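Local coordinates for N-acetylglucosaminidase (Paenibacillus barengoltzii, PDB 6INX), which probably hydrolyses glycosidic bonds in N-acetylglucosamine-containing glycans, as a member of glycoside hydrolase family 18, at residues N49-P54 with T99-D104; D40-G45 with E92-A97; S238-D243 with Y261-T266; T195-N200 with G250-S255. All blocks are in the same frame, centred on the assembly; numbering follows the deposited sequence.

Contact 1. Residues N49-P54 with T99-D104; sequences NLKLLP and TEYALD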
loop_
_atom_site.group_PDB
_atom_site.type_symbol
_atom_site.label_atom_id
_atom_site.label_comp_id
_atom_site.label_asym_id
_atom_site.label_seq_id
_atom_site.Cartn_x
_atom_site.Cartn_y
_atom_site.Cartn_z
ATOM N N ASN A 49 -37.696 6.816 -4.361
ATOM C CA ASN A 49 -38.010 7.640 -5.523
ATOM C C ASN A 49 -37.962 6.872 -6.841
ATOM O O ASN A 49 -37.832 7.488 -7.906
ATOM C CB ASN A 49 -37.093 8.864 -5.570
ATOM C CG ASN A 49 -37.363 9.830 -4.441
ATOM O OD1 ASN A 49 -38.502 10.242 -4.224
ATOM N ND2 ASN A 49 -36.318 10.204 -3.717
ATOM N N LEU A 50 -38.094 5.544 -6.799
ATOM C CA LEU A 50 -37.966 4.755 -8.018
ATOM C C LEU A 50 -39.114 4.984 -8.992
ATOM O O LEU A 50 -38.961 4.686 -10.183
ATOM C CB LEU A 50 -37.828 3.269 -7.678
ATOM C CG LEU A 50 -36.622 2.872 -6.811
ATOM C CD1 LEU A 50 -36.489 1.358 -6.765
ATOM C CD2 LEU A 50 -35.330 3.516 -7.311
ATOM N N LYS A 51 -40.246 5.513 -8.521
ATOM C CA LYS A 51 -41.352 5.838 -9.417
ATOM C C LYS A 51 -41.051 7.028 -10.314
ATOM O O LYS A 51 -41.779 7.246 -11.291
ATOM C CB LYS A 51 -42.631 6.111 -8.618
ATOM C CG LYS A 51 -43.158 4.917 -7.840
ATOM C CD LYS A 51 -43.194 3.662 -8.687
ATOM C CE LYS A 51 -44.400 2.798 -8.336
ATOM N NZ LYS A 51 -44.976 3.154 -7.010
ATOM N N LEU A 52 -39.996 7.789 -10.016
ATOM C CA LEU A 52 -39.592 8.925 -10.833
ATOM C C LEU A 52 -38.855 8.516 -12.102
ATOM O O LEU A 52 -38.684 9.352 -12.994
ATOM C CB LEU A 52 -38.710 9.863 -9.996
ATOM C CG LEU A 52 -38.348 11.246 -10.540
ATOM C CD1 LEU A 52 -39.596 12.037 -10.910
ATOM C CD2 LEU A 52 -37.491 12.012 -9.544
ATOM N N LEU A 53 -38.431 7.257 -12.214
ATOM C CA LEU A 53 -37.550 6.875 -13.314
ATOM C C LEU A 53 -38.149 7.051 -14.707
ATOM O O LEU A 53 -37.430 7.546 -15.592
ATOM C CB LEU A 53 -36.988 5.465 -13.095
ATOM C CG LEU A 53 -36.255 5.239 -11.771
ATOM C CD1 LEU A 53 -35.627 3.853 -11.783
ATOM C CD2 LEU A 53 -35.209 6.321 -11.506
ATOM N N PRO A 54 -39.408 6.675 -14.983
ATOM C CA PRO A 54 -39.952 6.930 -16.328
ATOM C C PRO A 54 -39.852 8.379 -16.771
ATOM O O PRO A 54 -39.562 8.637 -17.945
ATOM C CB PRO A 54 -41.405 6.452 -16.214
ATOM C CG PRO A 54 -41.347 5.371 -15.179
ATOM C CD PRO A 54 -40.322 5.841 -14.177
ATOM N N THR A 99 -37.844 -5.514 -13.890
ATOM C CA THR A 99 -39.227 -5.657 -14.337
ATOM C C THR A 99 -40.215 -4.895 -13.468
ATOM O O THR A 99 -41.288 -4.517 -13.956
ATOM C CB THR A 99 -39.635 -7.134 -14.423
ATOM O OG1 THR A 99 -39.434 -7.781 -13.161
ATOM C CG2 THR A 99 -38.837 -7.848 -15.501
ATOM N N GLU A 100 -39.874 -4.651 -12.202
ATOM C CA GLU A 100 -40.718 -3.878 -11.300
ATOM C C GLU A 100 -40.572 -2.380 -11.516
ATOM O O GLU A 100 -41.513 -1.625 -11.241
ATOM C CB GLU A 100 -40.365 -4.204 -9.845
ATOM C CG GLU A 100 -40.869 -5.548 -9.359
ATOM C CD GLU A 100 -40.659 -5.748 -7.859
ATOM O OE1 GLU A 100 -39.743 -5.118 -7.286
ATOM O OE2 GLU A 100 -41.420 -6.532 -7.249
ATOM N N TYR A 101 -39.408 -1.931 -11.985
ATOM C CA TYR A 101 -39.121 -0.513 -12.130
ATOM C C TYR A 101 -38.465 -0.260 -13.477
ATOM O O TYR A 101 -38.014 -1.185 -14.156
ATOM C CB TYR A 101 -38.200 -0.024 -11.005
ATOM C CG TYR A 101 -38.808 -0.176 -9.639
ATOM C CD1 TYR A 101 -39.871 0.626 -9.245
ATOM C CD2 TYR A 101 -38.336 -1.129 -8.749
ATOM C CE1 TYR A 101 -40.441 0.495 -8.005
ATOM C CE2 TYR A 101 -38.904 -1.275 -7.499
ATOM C CZ TYR A 101 -39.957 -0.455 -7.133
ATOM O OH TYR A 101 -40.540 -0.576 -5.891
ATOM N N ALA A 102 -38.381 1.022 -13.842
ATOM C CA ALA A 102 -37.817 1.422 -15.123
ATOM C C ALA A 102 -36.298 1.451 -15.031
ATOM O O ALA A 102 -35.662 2.469 -15.321
ATOM C CB ALA A 102 -38.365 2.785 -15.549
ATOM N N LEU A 103 -35.720 0.339 -14.607
ATOM C CA LEU A 103 -34.279 0.196 -14.488
ATOM C C LEU A 103 -33.747 -0.537 -15.710
ATOM O O LEU A 103 -34.386 -1.466 -16.217
ATOM C CB LEU A 103 -33.932 -0.598 -13.229
ATOM C CG LEU A 103 -34.219 0.124 -11.916
ATOM C CD1 LEU A 103 -34.250 -0.843 -10.737
ATOM C CD2 LEU A 103 -33.176 1.205 -11.683
ATOM N N ASP A 104 -32.583 -0.104 -16.190
ATOM C CA ASP A 104 -31.964 -0.712 -17.358
ATOM C C ASP A 104 -30.952 -1.783 -17.003
ATOM O O ASP A 104 -30.449 -2.461 -17.900
ATOM C CB ASP A 104 -31.307 0.365 -18.220
ATOM C CG ASP A 104 -32.311 1.373 -18.732
ATOM O OD1 ASP A 104 -33.330 0.929 -19.308
ATOM O OD2 ASP A 104 -32.124 2.593 -18.532
HETATM O O HOH W 1 -39.739 3.055 -12.285
#
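Leu-50 and Leu-53, on a 3-10 turn running into helix 53-59, face Tyr-101 and Ala-102 in the loop leaving helix 84-100, the CA atoms of Leu-53 and Ala-102 being 5.8 Å apart. Tyr-101, the first residue off the helix, turns one ring face to Leu-50. With CG of Leu-50 anti to the carbonyl carbon (chi1 -60°), the side chain lies across that face: Leu-50 CB sits by Tyr-101 CD1 and CE1, while Leu-50 CD1 makes a CH-pi contact 3.7 Å from the ring centroid. The methylene CD of Lys-51 comes up to the ring's edge. Further along, Leu-53 CB meets Ala-102 CB at 3.9 Å, the ring of Pro-54 packs on the same methyl, and Leu-53 CD1 touches Leu-103 CD2 at 3.6 Å. A water lying in the plane of the tyrosine ring, at its edge, bridges the backbones, donating to Leu-50 O (2.8 Å) and accepting from Ala-102 N (2.9 Å). Cut back to alanine, Tyr-101 would probably leave Leu-50 CB and CD1 without the flat surface they rest on. The two connections outside the barrel strands are thus joined by apolar packing, and the polar link between their backbones is carried by one water.

Contact 2. Residues D40-G45 with E92-A97; sequences DRIQTG and ESAVRA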
loop_
_atom_site.group_PDB
_atom_site.type_symbol
_atom_site.label_atom_id
_atom_site.label_comp_id
_atom_site.label_asym_id
_atom_site.label_seq_id
_atom_site.Cartn_x
_atom_site.Cartn_y
_atom_site.Cartn_z
ATOM N N ASP A 40 -29.921 -13.344 0.387
ATOM C CA ASP A 40 -29.321 -13.646 -0.909
ATOM C C ASP A 40 -30.003 -12.931 -2.064
ATOM O O ASP A 40 -29.788 -13.301 -3.219
ATOM C CB ASP A 40 -29.235 -15.155 -1.204
ATOM C CG ASP A 40 -28.300 -15.914 -0.255
ATOM O OD1 ASP A 40 -27.563 -15.291 0.535
ATOM O OD2 ASP A 40 -28.294 -17.168 -0.313
ATOM N N ARG A 41 -30.804 -11.905 -1.809
ATOM C CA ARG A 41 -31.547 -11.214 -2.853
ATOM C C ARG A 41 -31.364 -9.701 -2.766
ATOM O O ARG A 41 -31.285 -9.126 -1.672
ATOM C CB ARG A 41 -33.043 -11.574 -2.821
ATOM C CG ARG A 41 -33.299 -13.036 -3.181
ATOM C CD ARG A 41 -34.784 -13.419 -3.160
ATOM N NE ARG A 41 -34.905 -14.866 -3.342
ATOM C CZ ARG A 41 -35.115 -15.467 -4.511
ATOM N NH1 ARG A 41 -35.267 -14.748 -5.622
ATOM N NH2 ARG A 41 -35.165 -16.794 -4.570
ATOM N N ILE A 42 -31.317 -9.064 -3.935
ATOM C CA ILE A 42 -31.309 -7.606 -4.019
ATOM C C ILE A 42 -32.619 -7.056 -3.482
ATOM O O ILE A 42 -33.707 -7.474 -3.901
ATOM C CB ILE A 42 -31.088 -7.174 -5.477
ATOM C CG1 ILE A 42 -29.685 -7.577 -5.929
ATOM C CG2 ILE A 42 -31.249 -5.666 -5.617
ATOM C CD1 ILE A 42 -29.480 -7.486 -7.448
ATOM N N GLN A 43 -32.518 -6.100 -2.562
ATOM C CA GLN A 43 -33.664 -5.482 -1.912
ATOM C C GLN A 43 -33.780 -4.033 -2.359
ATOM O O GLN A 43 -32.792 -3.293 -2.330
ATOM C CB GLN A 43 -33.495 -5.527 -0.393
ATOM C CG GLN A 43 -33.307 -6.918 0.193
ATOM C CD GLN A 43 -34.503 -7.823 -0.038
ATOM O OE1 GLN A 43 -35.647 -7.361 -0.139
ATOM N NE2 GLN A 43 -34.247 -9.125 -0.141
ATOM N N THR A 44 -34.993 -3.629 -2.752
ATOM C CA THR A 44 -35.273 -2.253 -3.159
ATOM C C THR A 44 -36.325 -1.561 -2.303
ATOM O O THR A 44 -36.622 -0.390 -2.556
ATOM C CB THR A 44 -35.715 -2.192 -4.633
ATOM O OG1 THR A 44 -36.900 -2.975 -4.809
ATOM C CG2 THR A 44 -34.611 -2.716 -5.549
ATOM N N GLY A 45 -36.885 -2.239 -1.296
ATOM C CA GLY A 45 -38.021 -1.702 -0.559
ATOM C C GLY A 45 -37.722 -0.456 0.248
ATOM O O GLY A 45 -38.646 0.293 0.578
ATOM N N GLU A 92 -32.165 -13.808 -9.904
ATOM C CA GLU A 92 -33.611 -13.617 -9.946
ATOM C C GLU A 92 -34.011 -12.237 -9.438
ATOM O O GLU A 92 -34.925 -11.606 -9.986
ATOM C CB GLU A 92 -34.307 -14.711 -9.126
ATOM C CG GLU A 92 -34.159 -16.088 -9.730
ATOM C CD GLU A 92 -34.453 -17.196 -8.737
ATOM O OE1 GLU A 92 -34.945 -16.888 -7.645
ATOM O OE2 GLU A 92 -34.174 -18.370 -9.043
ATOM N N SER A 93 -33.349 -11.757 -8.380
ATOM C CA SER A 93 -33.727 -10.473 -7.804
ATOM C C SER A 93 -33.286 -9.312 -8.685
ATOM O O SER A 93 -33.899 -8.237 -8.647
ATOM C CB SER A 93 -33.166 -10.354 -6.384
ATOM O OG SER A 93 -31.748 -10.278 -6.392
ATOM N N ALA A 94 -32.235 -9.505 -9.484
ATOM C CA ALA A 94 -31.870 -8.488 -10.464
ATOM C C ALA A 94 -32.940 -8.386 -11.536
ATOM O O ALA A 94 -33.315 -7.281 -11.952
ATOM C CB ALA A 94 -30.519 -8.834 -11.093
ATOM N N VAL A 95 -33.451 -9.539 -11.976
ATOM C CA VAL A 95 -34.539 -9.552 -12.946
ATOM C C VAL A 95 -35.782 -8.902 -12.357
ATOM O O VAL A 95 -36.499 -8.166 -13.043
ATOM C CB VAL A 95 -34.803 -10.991 -13.423
ATOM C CG1 VAL A 95 -36.138 -11.067 -14.178
ATOM C CG2 VAL A 95 -33.665 -11.471 -14.324
ATOM N N ARG A 96 -36.063 -9.170 -11.075
ATOM C CA ARG A 96 -37.184 -8.519 -10.407
ATOM C C ARG A 96 -37.040 -7.002 -10.438
ATOM O O ARG A 96 -37.998 -6.285 -10.748
ATOM C CB ARG A 96 -37.307 -9.029 -8.970
ATOM C CG ARG A 96 -38.499 -8.451 -8.239
ATOM C CD ARG A 96 -38.609 -8.967 -6.817
ATOM N NE ARG A 96 -39.891 -8.595 -6.224
ATOM C CZ ARG A 96 -40.328 -9.030 -5.047
ATOM N NH1 ARG A 96 -39.585 -9.855 -4.322
ATOM N NH2 ARG A 96 -41.512 -8.637 -4.594
ATOM N N ALA A 97 -35.836 -6.497 -10.167
ATOM C CA ALA A 97 -35.623 -5.054 -10.150
ATOM C C ALA A 97 -35.938 -4.428 -11.504
ATOM O O ALA A 97 -36.638 -3.408 -11.581
ATOM C CB ALA A 97 -34.187 -4.755 -9.721
HETATM O O HOH W 2 -35.205 -6.812 -6.442
HETATM O O HOH W 3 -36.254 -9.598 -3.727
#
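Glu-92 OE1 is gripped end-on by both terminal nitrogens of Arg-41, NH1 at 3.0 Å and NH2 at 3.1 Å. The extended arginine brings its guanidinium edge to this single oxygen, which NH1 meets on the anti lone pair; the carboxylate plane is turned 33° from the guanidinium. One residue on, Ser-93 OG accepts from Ile-42 N at 2.8 Å in a nearly straight bond (161°). Its hydroxyl stands between the backbone N and the carbonyl carbon of Ser-93 (chi1 67°), where it can also donate to Met-90 O, one turn back in helix 84-100. The same oxygen rests against CB and CG1 of Ile-42, and Arg-41 CB packs on Ser-93 CB. Ile-42 CD1 reaches on to Ala-94 CB at 4.0 Å, its side chain wedged between the helix and strand 64-70, where it touches Leu-67 and Val-69. A water ties the backbones as well, donating to Ile-42 O (3.0 Å) and Ser-93 O (2.9 Å). Strand 41-43, which pairs antiparallel with barrel strand 29-38, is therefore fixed to helix 84-100 in layers: a salt bridge between two exposed side chains, a serine satisfying an edge-strand N-H, and apolar packing beneath.

Contact 3. Residues S238-D243 with Y261-T266; sequences SRMWKD and YGPDFT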
loop_
_atom_site.group_PDB
_atom_site.type_symbol
_atom_site.label_atom_id
_atom_site.label_comp_id
_atom_site.label_asym_id
_atom_site.label_seq_id
_atom_site.Cartn_x
_atom_site.Cartn_y
_atom_site.Cartn_z
ATOM N N SER A 238 -13.716 15.338 -0.738
ATOM C CA SER A 238 -12.322 15.282 -0.327
ATOM C C SER A 238 -12.051 14.180 0.692
ATOM O O SER A 238 -12.949 13.663 1.354
ATOM C CB SER A 238 -11.886 16.627 0.263
ATOM O OG SER A 238 -12.539 16.909 1.492
ATOM N N ARG A 239 -10.766 13.849 0.821
ATOM C CA ARG A 239 -10.240 13.105 1.957
ATOM C C ARG A 239 -9.320 14.040 2.727
ATOM O O ARG A 239 -8.684 14.918 2.140
ATOM C CB ARG A 239 -9.447 11.873 1.484
ATOM C CG ARG A 239 -10.321 10.677 1.073
ATOM C CD ARG A 239 -10.830 9.930 2.290
ATOM N NE ARG A 239 -11.842 8.942 1.931
ATOM C CZ ARG A 239 -12.358 8.068 2.784
ATOM N NH1 ARG A 239 -11.951 8.031 4.049
ATOM N NH2 ARG A 239 -13.287 7.221 2.365
ATOM N N MET A 240 -9.276 13.882 4.050
ATOM C CA MET A 240 -8.654 14.892 4.897
ATOM C C MET A 240 -7.893 14.247 6.041
ATOM O O MET A 240 -8.382 13.307 6.670
ATOM C CB MET A 240 -9.737 15.817 5.467
ATOM C CG MET A 240 -9.225 16.874 6.430
ATOM S SD MET A 240 -10.543 18.013 6.938
ATOM C CE MET A 240 -11.564 16.918 7.909
ATOM N N TRP A 241 -6.684 14.748 6.297
ATOM C CA TRP A 241 -5.882 14.318 7.430
ATOM C C TRP A 241 -5.652 15.500 8.366
ATOM O O TRP A 241 -5.461 16.637 7.915
ATOM C CB TRP A 241 -4.513 13.796 6.972
ATOM C CG TRP A 241 -4.510 12.459 6.278
ATOM C CD1 TRP A 241 -4.143 11.262 6.821
ATOM C CD2 TRP A 241 -4.853 12.197 4.913
ATOM N NE1 TRP A 241 -4.232 10.262 5.875
ATOM C CE2 TRP A 241 -4.661 10.811 4.693
ATOM C CE3 TRP A 241 -5.305 12.995 3.854
ATOM C CZ2 TRP A 241 -4.919 10.207 3.462
ATOM C CZ3 TRP A 241 -5.542 12.400 2.627
ATOM C CH2 TRP A 241 -5.355 11.015 2.441
ATOM N N LYS A 242 -5.626 15.218 9.667
ATOM C CA LYS A 242 -5.527 16.251 10.684
ATOM C C LYS A 242 -4.181 16.214 11.397
ATOM O O LYS A 242 -3.541 15.164 11.506
ATOM C CB LYS A 242 -6.640 16.085 11.715
ATOM C CG LYS A 242 -8.043 16.147 11.107
ATOM C CD LYS A 242 -9.104 15.883 12.165
ATOM C CE LYS A 242 -10.499 15.977 11.557
ATOM N NZ LYS A 242 -11.576 15.689 12.551
ATOM N N ASP A 243 -3.766 17.387 11.884
ATOM C CA ASP A 243 -2.597 17.511 12.754
ATOM C C ASP A 243 -1.330 16.989 12.081
ATOM O O ASP A 243 -0.570 16.198 12.646
ATOM C CB ASP A 243 -2.860 16.854 14.106
ATOM C CG ASP A 243 -4.063 17.459 14.802
ATOM O OD1 ASP A 243 -4.112 18.704 14.909
ATOM O OD2 ASP A 243 -4.957 16.695 15.205
ATOM N N TYR A 261 -13.218 11.272 5.693
ATOM C CA TYR A 261 -13.876 12.153 4.743
ATOM C C TYR A 261 -13.639 13.603 5.129
ATOM O O TYR A 261 -13.692 13.975 6.305
ATOM C CB TYR A 261 -15.380 11.889 4.722
ATOM C CG TYR A 261 -15.757 10.642 3.974
ATOM C CD1 TYR A 261 -15.572 10.542 2.600
ATOM C CD2 TYR A 261 -16.302 9.555 4.646
ATOM C CE1 TYR A 261 -15.924 9.397 1.920
ATOM C CE2 TYR A 261 -16.651 8.411 3.977
ATOM C CZ TYR A 261 -16.464 8.331 2.615
ATOM O OH TYR A 261 -16.819 7.184 1.948
ATOM N N GLY A 262 -13.370 14.424 4.127
ATOM C CA GLY A 262 -13.316 15.846 4.314
ATOM C C GLY A 262 -14.573 16.477 3.762
ATOM O O GLY A 262 -15.575 15.807 3.483
ATOM N N PRO A 263 -14.538 17.789 3.584
ATOM C CA PRO A 263 -15.702 18.484 3.026
ATOM C C PRO A 263 -16.017 18.009 1.612
ATOM O O PRO A 263 -15.134 17.615 0.847
ATOM C CB PRO A 263 -15.264 19.955 3.030
ATOM C CG PRO A 263 -14.154 20.024 4.059
ATOM C CD PRO A 263 -13.458 18.709 3.983
ATOM N N ASP A 264 -17.303 18.041 1.261
ATOM C CA ASP A 264 -17.649 17.834 -0.138
ATOM C C ASP A 264 -17.266 19.060 -0.961
ATOM O O ASP A 264 -16.852 20.096 -0.426
ATOM C CB ASP A 264 -19.119 17.432 -0.316
ATOM C CG ASP A 264 -20.107 18.510 0.107
ATOM O OD1 ASP A 264 -19.735 19.685 0.284
ATOM O OD2 ASP A 264 -21.300 18.162 0.254
ATOM N N PHE A 265 -17.392 18.945 -2.282
ATOM C CA PHE A 265 -16.943 20.051 -3.121
ATOM C C PHE A 265 -17.732 21.329 -2.847
ATOM O O PHE A 265 -17.169 22.426 -2.895
ATOM C CB PHE A 265 -16.952 19.694 -4.606
ATOM C CG PHE A 265 -16.282 20.731 -5.457
ATOM C CD1 PHE A 265 -14.903 20.791 -5.532
ATOM C CD2 PHE A 265 -17.027 21.679 -6.137
ATOM C CE1 PHE A 265 -14.270 21.753 -6.293
ATOM C CE2 PHE A 265 -16.400 22.650 -6.908
ATOM C CZ PHE A 265 -15.019 22.683 -6.982
ATOM N N THR A 266 -19.037 21.213 -2.577
ATOM C CA THR A 266 -19.816 22.388 -2.176
ATOM C C THR A 266 -19.136 23.136 -1.036
ATOM O O THR A 266 -18.925 24.355 -1.107
ATOM C CB THR A 266 -21.211 21.955 -1.723
ATOM O OG1 THR A 266 -21.814 21.147 -2.734
ATOM C CG2 THR A 266 -22.086 23.187 -1.443
#
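Arg-239 and Tyr-261 face each other across two neighbouring strands, 237-241 and 260-264, of the antiparallel sheet inserted between barrel strand 230-235 and helix 303-316, consistent with the alpha+beta insertion domain of many family 18 enzymes. The two residues form a non-hydrogen-bonded pair whose side chains diverge at their base, but a bend in the arginine (chi2 -78°) carries its guanidinium back over the tyrosine ring. There Arg-239 CZ lies 4.0 Å from the Tyr-261 ring centroid, 16° off the normal, in a cation-pi contact; the planes are tilted 31°, and Arg-239 NH2 dips closest, 3.4 Å from Tyr-261 CZ. The guanidinium is held from other directions too, by a salt bridge from NE to Asp-186 and a hydrogen bond from NH1 to Gly-259 O. A leucine at Arg-239 would probably leave Asp-186 without this charged mate and Gly-259 O without this donor, and strip the cation from the tyrosine face. On the sheet's other side Met-240 CB packs on Gly-262 CA at 3.8 Å, and Met-240 SD lies by Pro-263 CD. The lack of a side chain at Gly-262 lets Ser-238 OG and Met-240 CB come close. The backbones join through Gly-262 N to Ser-238 O (2.9 Å) and Ser-238 N to Pro-263 O (3.1 Å). Pro-263 O takes a second donor: Ser-238 OG, in the carbonyl plane on a lone pair, at 2.8 Å.

Contact 4. Residues T195-N200 with G250-S255; sequences TGHHTN and GLYQMS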
loop_
_atom_site.group_PDB
_atom_site.type_symbol
_atom_site.label_atom_id
_atom_site.label_comp_id
_atom_site.label_asym_id
_atom_site.label_seq_id
_atom_site.Cartn_x
_atom_site.Cartn_y
_atom_site.Cartn_z
ATOM N N THR A 195 -0.391 11.341 4.433
ATOM C CA THR A 195 -1.202 12.131 3.526
ATOM C C THR A 195 -0.828 11.842 2.075
ATOM O O THR A 195 0.282 11.390 1.752
ATOM C CB THR A 195 -1.044 13.630 3.787
ATOM O OG1 THR A 195 0.294 14.048 3.474
ATOM C CG2 THR A 195 -1.339 13.973 5.239
ATOM N N GLY A 196 -1.785 12.096 1.196
ATOM C CA GLY A 196 -1.549 11.976 -0.227
ATOM C C GLY A 196 -2.842 12.232 -0.974
ATOM O O GLY A 196 -3.858 12.583 -0.380
ATOM N N HIS A 197 -2.780 12.039 -2.283
ATOM C CA HIS A 197 -3.924 12.335 -3.135
ATOM C C HIS A 197 -4.867 11.141 -3.166
ATOM O O HIS A 197 -4.440 10.021 -3.452
ATOM C CB HIS A 197 -3.418 12.591 -4.549
ATOM C CG HIS A 197 -2.436 13.716 -4.643
ATOM N ND1 HIS A 197 -2.733 14.995 -4.225
ATOM C CD2 HIS A 197 -1.160 13.752 -5.094
ATOM C CE1 HIS A 197 -1.684 15.775 -4.422
ATOM N NE2 HIS A 197 -0.715 15.045 -4.951
ATOM N N HIS A 198 -6.161 11.382 -2.940
ATOM C CA HIS A 198 -7.097 10.262 -2.895
ATOM C C HIS A 198 -7.643 9.877 -4.260
ATOM O O HIS A 198 -8.162 8.767 -4.416
ATOM C CB HIS A 198 -8.186 10.491 -1.824
ATOM C CG HIS A 198 -9.437 11.158 -2.318
ATOM N ND1 HIS A 198 -10.562 10.451 -2.679
ATOM C CD2 HIS A 198 -9.779 12.468 -2.391
ATOM C CE1 HIS A 198 -11.526 11.292 -3.009
ATOM N NE2 HIS A 198 -11.076 12.523 -2.845
ATOM N N THR A 199 -7.516 10.757 -5.250
ATOM C CA THR A 199 -8.135 10.535 -6.547
ATOM C C THR A 199 -7.215 11.041 -7.663
ATOM O O THR A 199 -7.657 11.620 -8.659
ATOM C CB THR A 199 -9.567 11.082 -6.550
ATOM O OG1 THR A 199 -10.263 10.677 -7.734
ATOM C CG2 THR A 199 -9.614 12.606 -6.376
ATOM N N ASN A 200 -5.919 10.765 -7.519
ATOM C CA ASN A 200 -4.900 11.327 -8.399
ATOM C C ASN A 200 -4.798 10.599 -9.736
ATOM O O ASN A 200 -4.750 9.369 -9.797
ATOM C CB ASN A 200 -3.525 11.288 -7.722
ATOM C CG ASN A 200 -3.141 9.894 -7.198
ATOM O OD1 ASN A 200 -3.946 9.199 -6.551
ATOM N ND2 ASN A 200 -1.887 9.491 -7.452
ATOM N N GLY A 250 2.310 19.901 3.596
ATOM C CA GLY A 250 1.440 18.869 4.134
ATOM C C GLY A 250 1.438 17.558 3.372
ATOM O O GLY A 250 0.782 16.611 3.825
ATOM N N LEU A 251 2.124 17.472 2.232
ATOM C CA LEU A 251 2.045 16.324 1.339
ATOM C C LEU A 251 3.061 15.265 1.753
ATOM O O LEU A 251 4.241 15.569 1.961
ATOM C CB LEU A 251 2.298 16.782 -0.099
ATOM C CG LEU A 251 2.161 15.739 -1.205
ATOM C CD1 LEU A 251 0.730 15.247 -1.312
ATOM C CD2 LEU A 251 2.597 16.321 -2.539
ATOM N N TYR A 252 2.588 14.030 1.912
ATOM C CA TYR A 252 3.431 12.891 2.302
ATOM C C TYR A 252 3.975 13.059 3.718
ATOM O O TYR A 252 5.134 12.753 4.006
ATOM C CB TYR A 252 4.523 12.556 1.269
ATOM C CG TYR A 252 3.970 12.496 -0.131
ATOM C CD1 TYR A 252 2.723 11.936 -0.372
ATOM C CD2 TYR A 252 4.659 13.039 -1.199
ATOM C CE1 TYR A 252 2.192 11.892 -1.636
ATOM C CE2 TYR A 252 4.126 13.000 -2.476
ATOM C CZ TYR A 252 2.886 12.430 -2.678
ATOM O OH TYR A 252 2.322 12.391 -3.937
ATOM N N GLN A 253 3.118 13.557 4.608
ATOM C CA GLN A 253 3.406 13.745 6.018
ATOM C C GLN A 253 2.551 12.795 6.843
ATOM O O GLN A 253 1.480 12.351 6.417
ATOM C CB GLN A 253 3.087 15.181 6.445
ATOM C CG GLN A 253 3.843 16.243 5.665
ATOM C CD GLN A 253 5.336 16.054 5.741
ATOM O OE1 GLN A 253 5.909 15.967 6.828
ATOM N NE2 GLN A 253 5.979 15.959 4.581
ATOM N N MET A 254 3.014 12.518 8.058
ATOM C CA MET A 254 2.332 11.565 8.920
ATOM C C MET A 254 1.373 12.298 9.850
ATOM O O MET A 254 1.761 13.243 10.545
ATOM C CB MET A 254 3.332 10.752 9.745
ATOM C CG MET A 254 2.684 9.548 10.448
ATOM S SD MET A 254 3.740 8.793 11.693
ATOM C CE MET A 254 4.657 7.645 10.681
ATOM N N SER A 255 0.115 11.854 9.856
ATOM C CA SER A 255 -0.926 12.277 10.771
ATOM C C SER A 255 -1.056 11.264 11.903
ATOM O O SER A 255 -0.726 10.087 11.728
ATOM C CB SER A 255 -2.261 12.320 10.019
ATOM O OG SER A 255 -3.331 12.641 10.892
HETATM O O HOH W 4 -0.369 11.002 -3.618
#
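Thr-195 reaches into the bend 250-253, and every atom of its side chain from CB outward finds a partner there. CB lies 3.5 Å from Gly-250 O. Of its two branches, OG1 is tucked over the backbone by a chi1 of 66°, flanked by N and C, and so aimed into the bend: it donates to Gly-250 O at 2.6 Å, in the carbonyl plane on a lone pair, and accepts from Gln-253 N at 3.1 Å in an almost straight bond (170°), with a weak, strongly bent bond from Tyr-252 N besides. The methyl CG2 rests 3.5 Å from Gln-253 O and also touches Trp-241. That carbonyl in turn receives Thr-195 N at 2.9 Å, so one buried residue binds the bend through hydroxyl and backbone together.

Further along, Leu-251 CD1 lies over one face of the His-197 ring, 4.2 Å from its centroid, in a CH-pi contact; the histidine's NE2 is hydrogen-bonded to Asp-283 OD2. The CG of Leu-251 sits above the centre of the Tyr-252 ring, so the leucine is packed against both rings. Water joins Tyr-252 OH (3.0 Å) to His-197 N (2.9 Å). Gln-253 NE2 folds back to Leu-251 O, bracing the bend from within, and Tyr-252 packs on Glu-117 of the second subunit. Two irregular loops are thus locked together, one following barrel strand 179-183 and the other linking strands 237-241 and 260-264, an interface that fits a family 18 TIM barrel bearing an insertion domain.

How the contacts relate
From the N terminus, strand 41-43 and the turn into helix 53-59 come first, and each later meets part of the connection built on helix 84-100: contact 2 closes at 92-97, contact 1 at 99-104. Their segments alternate, so the loops cross, and the contacts touch where Thr-44 meets Leu-50 and Tyr-101. Both bind outer elements on one side of the TIM barrel. Contacts 4 and 3 follow in series and cross likewise: 195-200 waits for 250-255, while 238-243 waits for 261-266. A probable hydrogen bond, Lys-242 O to Ser-255 OG, links them within the insertion; Trp-241 on Thr-195 and Arg-239 on His-198 pack the inserted sheet against the barrel loop. Contacts 1 and 4 have centres about 41 Å apart.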